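Local coordinates for carbohydrate binding family 6 (Clostridium thermocellum, PDB 5A8C), which acts as an alpha-L-arabinofuranosidase of glycoside hydrolase family 43, built as a five-bladed beta-propeller, probably removing terminal arabinose from plant polysaccharides, at residues 57-62 with 296-301; 153-158 with 184-189. All blocks are in the same frame, centred on the assembly; numbering follows the deposited sequence.

In this five-bladed beta-propeller, long surface loops are held to the sheets through side-chain amides, water and an arginine, and the two contacts illustrate how. Contact 1 joins the loop after strand 48-56, in the first sheet of the chain, to the lead-in of strand 300-306 in the last; contact 2 ties an inter-sheet loop to strand 185-190. Their centres lie 29 Å apart and their nearest atoms about 16 Å, so they do not touch, although contact 2 is nested within the chain closed by contact 1. Arg-299, in segment 296-301 but not itself part of contact 1, hydrogen-bonds to a bound Tris molecule, which probably comes from the crystallisation liquor.

Contact 1 (57-62 with 296-301); sequences SDATPG and VYQRNV
Gln-298 reaches across to Ala-59 with the end of its side chain. Its CG stands opposite the carbonyl carbon (chi1 -71°) and the chain then runs straight, which carries the amide out to the 57-62 loop. There OE1 accepts a hydrogen bond from the backbone N of Ala-59, 2.9 Å away. The N-H points well at the oxygen (160°), yet the donor stands 55° out of the carbonyl plane, so the bond comes from above the amide instead of along a lone pair. The methyl group of Ala-59 approaches from that same side: its CB is 3.6 Å from Gln-298 CD and at a similar distance from its OE1 and NE2, and so rests over the amide. The other end of the amide is fixed by NE2, which donates to the carbonyl of Asp-294.

Beside this grip, a water joins the two backbones. It donates one proton to Ser-57 O, at 2.7 Å from the water oxygen, and the other to Tyr-297 O, whose distance from that oxygen is also 2.7 Å. The two carbonyl oxygens themselves stay 4.1 Å apart. The Tyr-297 side chain starts toward the loop but turns away, its ring meeting Tyr-66 edge-to-face while CG1 of Val-296 sits over one face. Ser-57 OG is likewise engaged elsewhere, with Asn-67 O.

Both polar atoms of the buried Gln-298 amide thus have partners, OE1 in Ala-59 N and NE2 in Asp-294 O, which fixes the rotation of the amide against the exposed loop, while the water spans two carbonyls that could not bond to each other directly.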
ATOM      1  N   SER A  57      -2.786  -4.859 -15.451  1.00  7.27           N
ATOM      2  CA  SER A  57      -2.573  -5.440 -16.776  1.00  7.89           C
ATOM      3  C   SER A  57      -3.157  -4.538 -17.859  1.00  7.17           C
ATOM      4  O   SER A  57      -4.147  -3.844 -17.655  1.00  7.93           O
ATOM      5  CB  SER A  57      -3.245  -6.783 -16.890  1.00  9.10           C
ATOM      6  OG  SER A  57      -2.736  -7.681 -15.914  1.00  9.92           O
ATOM      7  N   ASP A  58      -2.531  -4.518 -19.036  1.00  7.82           N
ATOM      8  CA  ASP A  58      -3.119  -3.795 -20.135  1.00  7.80           C
ATOM      9  C   ASP A  58      -4.584  -4.194 -20.303  1.00  7.41           C
ATOM     10  O   ASP A  58      -4.933  -5.376 -20.243  1.00  7.99           O
ATOM     11  CB  ASP A  58      -2.332  -4.089 -21.401  1.00  9.21           C
ATOM     12  CG  ASP A  58      -0.907  -3.553 -21.342  1.00 10.76           C
ATOM     13  OD1 ASP A  58      -0.581  -2.673 -20.530  1.00 11.92           O
ATOM     14  OD2 ASP A  58      -0.083  -4.064 -22.162  1.00 13.79           O
ATOM     15  N   ALA A  59      -5.428  -3.217 -20.556  1.00  7.70           N
ATOM     16  CA  ALA A  59      -6.869  -3.433 -20.622  1.00  8.34           C
ATOM     17  C   ALA A  59      -7.272  -4.479 -21.633  1.00  8.75           C
ATOM     18  O   ALA A  59      -6.672  -4.517 -22.717  1.00 10.85           O
ATOM     19  CB  ALA A  59      -7.608  -2.133 -20.890  1.00 11.07           C
ATOM     20  N   THR A  60      -8.272  -5.270 -21.293  1.00  8.92           N
ATOM     21  CA  THR A  60      -8.784  -6.289 -22.188  1.00 10.05           C
ATOM     22  C   THR A  60     -10.222  -5.991 -22.544  1.00  9.51           C
ATOM     23  O   THR A  60     -10.950  -5.432 -21.726  1.00 10.69           O
ATOM     24  CB  THR A  60      -8.705  -7.675 -21.508  1.00 12.99           C
ATOM     25  OG1 THR A  60      -9.375  -7.643 -20.257  1.00 17.45           O
ATOM     26  CG2 THR A  60      -7.311  -8.089 -21.243  1.00 15.37           C
ATOM     27  N   PRO A  61     -10.692  -6.420 -23.724  1.00 10.37           N
ATOM     28  CA  PRO A  61     -12.101  -6.266 -24.047  1.00 11.03           C
ATOM     29  C   PRO A  61     -12.973  -7.059 -23.089  1.00 11.36           C
ATOM     30  O   PRO A  61     -12.700  -8.224 -22.804  1.00 12.87           O
ATOM     31  CB  PRO A  61     -12.206  -6.774 -25.476  1.00 13.72           C
ATOM     32  CG  PRO A  61     -10.825  -6.715 -26.019  1.00 14.84           C
ATOM     33  CD  PRO A  61      -9.919  -6.920 -24.874  1.00 12.64           C
ATOM     34  N   GLY A  62     -13.981  -6.372 -22.563  1.00 11.93           N
ATOM     35  CA  GLY A  62     -14.852  -6.965 -21.563  1.00 12.96           C
ATOM     36  C   GLY A  62     -14.463  -6.732 -20.124  1.00 12.09           C
ATOM     37  O   GLY A  62     -15.203  -7.123 -19.225  1.00 14.37           O
ATOM     38  N   VAL A 296      -9.773   3.502 -15.986  1.00  7.47           N
ATOM     39  CA  VAL A 296     -10.280   2.945 -14.730  1.00  7.40           C
ATOM     40  C   VAL A 296      -9.311   1.974 -14.092  1.00  6.79           C
ATOM     41  O   VAL A 296      -9.102   2.011 -12.869  1.00  8.23           O
ATOM     42  CB  VAL A 296     -11.689   2.344 -14.907  1.00  9.34           C
ATOM     43  CG1 VAL A 296     -12.173   1.670 -13.622  1.00 11.05           C
ATOM     44  CG2 VAL A 296     -12.656   3.404 -15.324  1.00 11.18           C
ATOM     45  N   TYR A 297      -8.764   1.066 -14.887  1.00  6.41           N
ATOM     46  CA  TYR A 297      -7.853   0.010 -14.417  1.00  6.98           C
ATOM     47  C   TYR A 297      -6.486   0.138 -15.092  1.00  6.50           C
ATOM     48  O   TYR A 297      -5.798  -0.878 -15.292  1.00  7.04           O
ATOM     49  CB  TYR A 297      -8.411  -1.380 -14.671  1.00  7.74           C
ATOM     50  CG  TYR A 297      -9.777  -1.583 -14.037  1.00  8.25           C
ATOM     51  CD1 TYR A 297      -9.925  -1.656 -12.665  1.00  9.13           C
ATOM     52  CD2 TYR A 297     -10.899  -1.683 -14.821  1.00  9.49           C
ATOM     53  CE1 TYR A 297     -11.154  -1.844 -12.072  1.00 10.35           C
ATOM     54  CE2 TYR A 297     -12.162  -1.856 -14.238  1.00 10.82           C
ATOM     55  CZ  TYR A 297     -12.266  -1.894 -12.881  1.00 10.89           C
ATOM     56  OH  TYR A 297     -13.520  -2.030 -12.284  1.00 14.57           O
ATOM     57  N   GLN A 298      -6.077   1.362 -15.450  1.00  6.38           N
ATOM     58  CA  GLN A 298      -4.771   1.595 -16.072  1.00  6.46           C
ATOM     59  C   GLN A 298      -4.150   2.796 -15.409  1.00  6.07           C
ATOM     60  O   GLN A 298      -4.124   3.911 -15.943  1.00  6.83           O
ATOM     61  CB  GLN A 298      -4.865   1.717 -17.584  1.00  6.79           C
ATOM     62  CG  GLN A 298      -5.172   0.354 -18.231  1.00  7.08           C
ATOM     63  CD  GLN A 298      -5.255   0.357 -19.737  1.00  7.41           C
ATOM     64  OE1 GLN A 298      -4.622  -0.476 -20.387  1.00  8.49           O
ATOM     65  NE2 GLN A 298      -6.109   1.208 -20.287  1.00  8.56           N
ATOM     66  N   ARG A 299      -3.607   2.577 -14.202  1.00  5.38           N
ATOM     67  CA  ARG A 299      -3.046   3.606 -13.337  1.00  5.58           C
ATOM     68  C   ARG A 299      -1.532   3.723 -13.556  1.00  5.45           C
ATOM     69  O   ARG A 299      -0.914   2.876 -14.186  1.00  5.94           O
ATOM     70  CB  ARG A 299      -3.391   3.283 -11.893  1.00  5.51           C
ATOM     71  CG  ARG A 299      -4.891   3.397 -11.601  1.00  5.83           C
ATOM     72  CD  ARG A 299      -5.319   2.717 -10.339  1.00  5.50           C
ATOM     73  NE  ARG A 299      -5.436   1.275 -10.514  1.00  5.55           N
ATOM     74  CZ  ARG A 299      -5.818   0.472  -9.527  1.00  5.31           C
ATOM     75  NH1 ARG A 299      -6.314   0.961  -8.404  1.00  5.71           N
ATOM     76  NH2 ARG A 299      -5.689  -0.832  -9.655  1.00  6.15           N
ATOM     77  N   ASN A 300      -0.946   4.768 -12.969  1.00  5.41           N
ATOM     78  CA  ASN A 300       0.516   4.884 -12.921  1.00  5.63           C
ATOM     79  C   ASN A 300       0.944   5.444 -11.583  1.00  5.12           C
ATOM     80  O   ASN A 300       0.296   6.339 -11.008  1.00  5.87           O
ATOM     81  CB  ASN A 300       1.072   5.717 -14.077  1.00  5.82           C
ATOM     82  CG  ASN A 300       0.507   7.126 -14.082  1.00  5.74           C
ATOM     83  OD1 ASN A 300      -0.523   7.413 -14.679  1.00  6.26           O
ATOM     84  ND2 ASN A 300       1.203   8.033 -13.394  1.00  6.52           N
ATOM     85  N   VAL A 301       2.092   4.975 -11.116  1.00  5.46           N
ATOM     86  CA  VAL A 301       2.675   5.455  -9.866  1.00  5.51           C
ATOM     87  C   VAL A 301       3.094   6.906  -9.969  1.00  5.45           C
ATOM     88  O   VAL A 301       3.533   7.412 -11.007  1.00  6.64           O
ATOM     89  CB  VAL A 301       3.823   4.535  -9.449  1.00  6.19           C
ATOM     90  CG1 VAL A 301       4.979   4.552 -10.455  1.00  6.96           C
ATOM     91  CG2 VAL A 301       4.345   4.803  -8.062  1.00  7.49           C
TER
HETATM   92  O   HOH W   1      -6.078  -3.558 -15.757  1.00  7.51           O

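Contact 2 (153-158 with 184-189); sequences QPAQNM and NIRVIK
Met-158 packs against both Asn-184 and Arg-186, and this is the close-fitting half of the contact. With CG anti to the backbone N (chi1 -178°), the methionine extends toward the strand, and Met-158 CB lies 3.8 Å from Asn-184 CG. Its CE is modelled with distorted geometry, so its place over one face of the Arg-186 guanidinium is approximate. The buried Asn-184 amide belongs to the same tight part: ND2 donates almost straight (168°) to Gln-156 O, 3.1 Å distant and close to the amide plane, and also serves Asn-180 O. The guanidinium is further held round its rim: NH1 donates to Ile-185 O and to Asn-183 O, NE to Val-152 O, and NH2 makes a weak, bent bond (129°) to Pro-154 O at 3.0 Å, in the guanidinium plane.

Toward solvent the fit gives way to water and the outer part of the loop. A water that accepts from Gln-156 N lies 2.7 Å from Asn-184 OD1, to which it can donate, although other acceptors compete for its protons. Gln-156 sends its own side chain away from the strand, and Pro-154, preceded by a cis peptide bond, is exposed, as is Asn-157.

The loop is an inter-sheet connection of the kind that joins successive blades of the family 43 five-bladed beta-propeller, here running from strand 124-129 to strand 164-167 and packed on the start of strand 185-190.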
ATOM      1  N   GLN A 153     -13.866 -11.919  11.993  1.00 14.44           N
ATOM      2  CA  GLN A 153     -15.328 -11.906  12.032  1.00 15.57           C
ATOM      3  C   GLN A 153     -15.755 -11.684  13.465  1.00 16.68           C
ATOM      4  O   GLN A 153     -15.017 -12.056  14.349  1.00 21.05           O
ATOM      5  CB  GLN A 153     -15.905 -13.235  11.486  1.00 18.40           C
ATOM      6  CG  GLN A 153     -15.530 -13.438  10.033  1.00 22.49           C
ATOM      7  CD  GLN A 153     -16.316 -14.518   9.350  1.00 24.71           C
ATOM      8  OE1 GLN A 153     -17.492 -14.326   9.004  1.00 33.85           O
ATOM      9  NE2 GLN A 153     -15.675 -15.661   9.131  1.00 27.25           N
ATOM     10  N   PRO A 154     -16.961 -11.138  13.721  1.00 17.01           N
ATOM     11  CA  PRO A 154     -17.939 -10.672  12.716  1.00 15.73           C
ATOM     12  C   PRO A 154     -17.508  -9.431  11.990  1.00 14.04           C
ATOM     13  O   PRO A 154     -16.839  -8.551  12.544  1.00 14.38           O
ATOM     14  CB  PRO A 154     -19.212 -10.381  13.520  1.00 18.23           C
ATOM     15  CG  PRO A 154     -18.774 -10.315  14.932  1.00 22.32           C
ATOM     16  CD  PRO A 154     -17.497 -11.059  15.088  1.00 20.06           C
ATOM     17  N   ALA A 155     -17.833  -9.383  10.711  1.00 16.06           N
ATOM     18  CA  ALA A 155     -17.547  -8.232   9.964  1.00 20.98           C
ATOM     19  C   ALA A 155     -18.716  -8.158   8.941  1.00 22.55           C
ATOM     20  O   ALA A 155     -19.186  -9.152   8.419  1.00 27.12           O
ATOM     21  CB  ALA A 155     -16.172  -8.357   9.346  1.00 19.03           C
ATOM     22  N   GLN A 156     -19.299  -7.022   8.715  1.00 22.42           N
ATOM     23  CA  GLN A 156     -20.342  -7.094   7.735  1.00 21.59           C
ATOM     24  C   GLN A 156     -19.739  -6.257   6.691  1.00 16.19           C
ATOM     25  O   GLN A 156     -19.276  -5.306   7.036  1.00 19.50           O
ATOM     26  CB  GLN A 156     -21.616  -6.472   8.293  1.00 28.37           C
ATOM     27  CG  GLN A 156     -22.008  -6.986   9.597  1.00 33.71           C
ATOM     28  CD  GLN A 156     -22.808  -8.274   9.549  1.00 39.70           C
ATOM     29  OE1 GLN A 156     -22.912  -8.924   8.520  1.00 51.38           O
ATOM     30  NE2 GLN A 156     -23.420  -8.627  10.669  1.00 44.20           N
ATOM     31  N   ASN A 157     -19.798  -6.737   5.474  1.00 14.82           N
ATOM     32  CA  ASN A 157     -19.368  -6.047   4.258  1.00 14.00           C
ATOM     33  C   ASN A 157     -17.891  -5.751   4.151  1.00 11.15           C
ATOM     34  O   ASN A 157     -17.484  -4.969   3.353  1.00 12.09           O
ATOM     35  CB  ASN A 157     -20.133  -4.743   4.268  1.00 18.34           C
ATOM     36  CG  ASN A 157     -21.641  -5.002   4.232  1.00 21.44           C
ATOM     37  OD1 ASN A 157     -22.061  -5.864   3.491  1.00 26.20           O
ATOM     38  ND2 ASN A 157     -22.405  -4.258   4.928  1.00 21.69           N
ATOM     39  N   MET A 158     -17.113  -6.409   4.998  1.00 11.39           N
ATOM     40  CA  MET A 158     -15.652  -6.138   4.927  1.00 11.32           C
ATOM     41  C   MET A 158     -14.993  -6.679   3.668  1.00 10.32           C
ATOM     42  O   MET A 158     -15.335  -7.705   3.160  1.00 12.00           O
ATOM     43  CB  MET A 158     -14.865  -6.683   6.147  1.00 14.12           C
ATOM     44  CG  MET A 158     -13.278  -6.438   6.280  1.00 13.39           C
ATOM     45  SD  MET A 158     -12.644  -7.599   7.493  1.00 18.43           S
ATOM     46  CE  MET A 158     -12.897  -6.280   8.405  1.00 13.79           C
ATOM     47  N   ASN A 184     -14.420  -1.456   9.829  1.00  7.93           N
ATOM     48  CA  ASN A 184     -13.928  -2.607   9.102  1.00  7.97           C
ATOM     49  C   ASN A 184     -12.409  -2.597   8.933  1.00  7.83           C
ATOM     50  O   ASN A 184     -11.893  -3.180   7.980  1.00 10.36           O
ATOM     51  CB  ASN A 184     -14.656  -2.760   7.749  1.00  9.06           C
ATOM     52  CG  ASN A 184     -15.982  -3.486   7.913  1.00 10.94           C
ATOM     53  OD1 ASN A 184     -16.228  -4.165   8.889  1.00 16.82           O
ATOM     54  ND2 ASN A 184     -16.842  -3.398   6.924  1.00 12.95           N
ATOM     55  N   ILE A 185     -11.710  -1.999   9.882  1.00  7.66           N
ATOM     56  CA  ILE A 185     -10.261  -2.121   9.981  1.00  7.28           C
ATOM     57  C   ILE A 185      -9.957  -3.210  10.999  1.00  6.58           C
ATOM     58  O   ILE A 185     -10.604  -3.331  12.058  1.00  7.17           O
ATOM     59  CB  ILE A 185      -9.620  -0.810  10.487  1.00  7.81           C
ATOM     60  CG1 ILE A 185     -10.043   0.399   9.683  1.00  9.06           C
ATOM     61  CG2 ILE A 185      -8.103  -0.960  10.533  1.00  8.25           C
ATOM     62  CD1 ILE A 185      -9.809   1.712  10.362  1.00 10.16           C
ATOM     63  N   ARG A 186      -8.964  -4.024  10.688  1.00  6.30           N
ATOM     64  CA  ARG A 186      -8.432  -5.009  11.616  1.00  6.86           C
ATOM     65  C   ARG A 186      -6.926  -4.843  11.714  1.00  6.52           C
ATOM     66  O   ARG A 186      -6.273  -4.386  10.774  1.00  6.67           O
ATOM     67  CB  ARG A 186      -8.765  -6.425  11.159  1.00  7.66           C
ATOM     68  CG  ARG A 186     -10.249  -6.735  11.095  1.00  8.28           C
ATOM     69  CD  ARG A 186     -10.927  -6.807  12.452  1.00  8.76           C
ATOM     70  NE  ARG A 186     -12.353  -7.117  12.366  1.00  9.19           N
ATOM     71  CZ  ARG A 186     -13.317  -6.235  12.141  1.00  8.98           C
ATOM     72  NH1 ARG A 186     -13.046  -4.958  11.984  1.00  8.52           N
ATOM     73  NH2 ARG A 186     -14.582  -6.630  12.102  1.00 11.17           N
ATOM     74  N   VAL A 187      -6.368  -5.236  12.851  1.00  6.99           N
ATOM     75  CA  VAL A 187      -4.932  -5.300  13.019  1.00  6.91           C
ATOM     76  C   VAL A 187      -4.597  -6.569  13.781  1.00  6.62           C
ATOM     77  O   VAL A 187      -5.250  -6.913  14.768  1.00  7.76           O
ATOM     78  CB  VAL A 187      -4.349  -4.023  13.675  1.00  7.79           C
ATOM     79  CG1 VAL A 187      -4.990  -3.708  15.039  1.00  8.75           C
ATOM     80  CG2 VAL A 187      -2.853  -4.088  13.781  1.00  7.91           C
ATOM     81  N   ILE A 188      -3.582  -7.281  13.331  1.00  6.67           N
ATOM     82  CA  ILE A 188      -3.132  -8.512  13.973  1.00  6.92           C
ATOM     83  C   ILE A 188      -1.623  -8.488  14.125  1.00  6.61           C
ATOM     84  O   ILE A 188      -0.902  -7.965  13.269  1.00  6.77           O
ATOM     85  CB  ILE A 188      -3.605  -9.748  13.202  1.00  7.36           C
ATOM     86  CG1 ILE A 188      -3.456 -11.050  14.044  1.00  8.37           C
ATOM     87  CG2 ILE A 188      -2.931  -9.880  11.835  1.00  7.86           C
ATOM     88  CD1 ILE A 188      -4.228 -12.217  13.473  1.00  9.39           C
ATOM     89  N   LYS A 189      -1.119  -9.024  15.231  1.00  7.10           N
ATOM     90  CA  LYS A 189       0.309  -9.220  15.375  1.00  6.75           C
ATOM     91  C   LYS A 189       0.837 -10.298  14.464  1.00  6.65           C
ATOM     92  O   LYS A 189       0.203 -11.322  14.251  1.00  7.32           O
ATOM     93  CB  LYS A 189       0.622  -9.574  16.840  1.00  7.49           C
ATOM     94  CG  LYS A 189       0.363  -8.444  17.759  1.00  8.98           C
ATOM     95  CD  LYS A 189       0.705  -8.801  19.218  1.00 11.29           C
ATOM     96  CE  LYS A 189      -0.078  -9.970  19.844  1.00 15.28           C
ATOM     97  NZ  LYS A 189      -1.551  -9.735  19.955  1.00 18.25           N
TER
HETATM   98  O   HOH W   2     -18.670  -4.683   9.955  1.00 28.66           O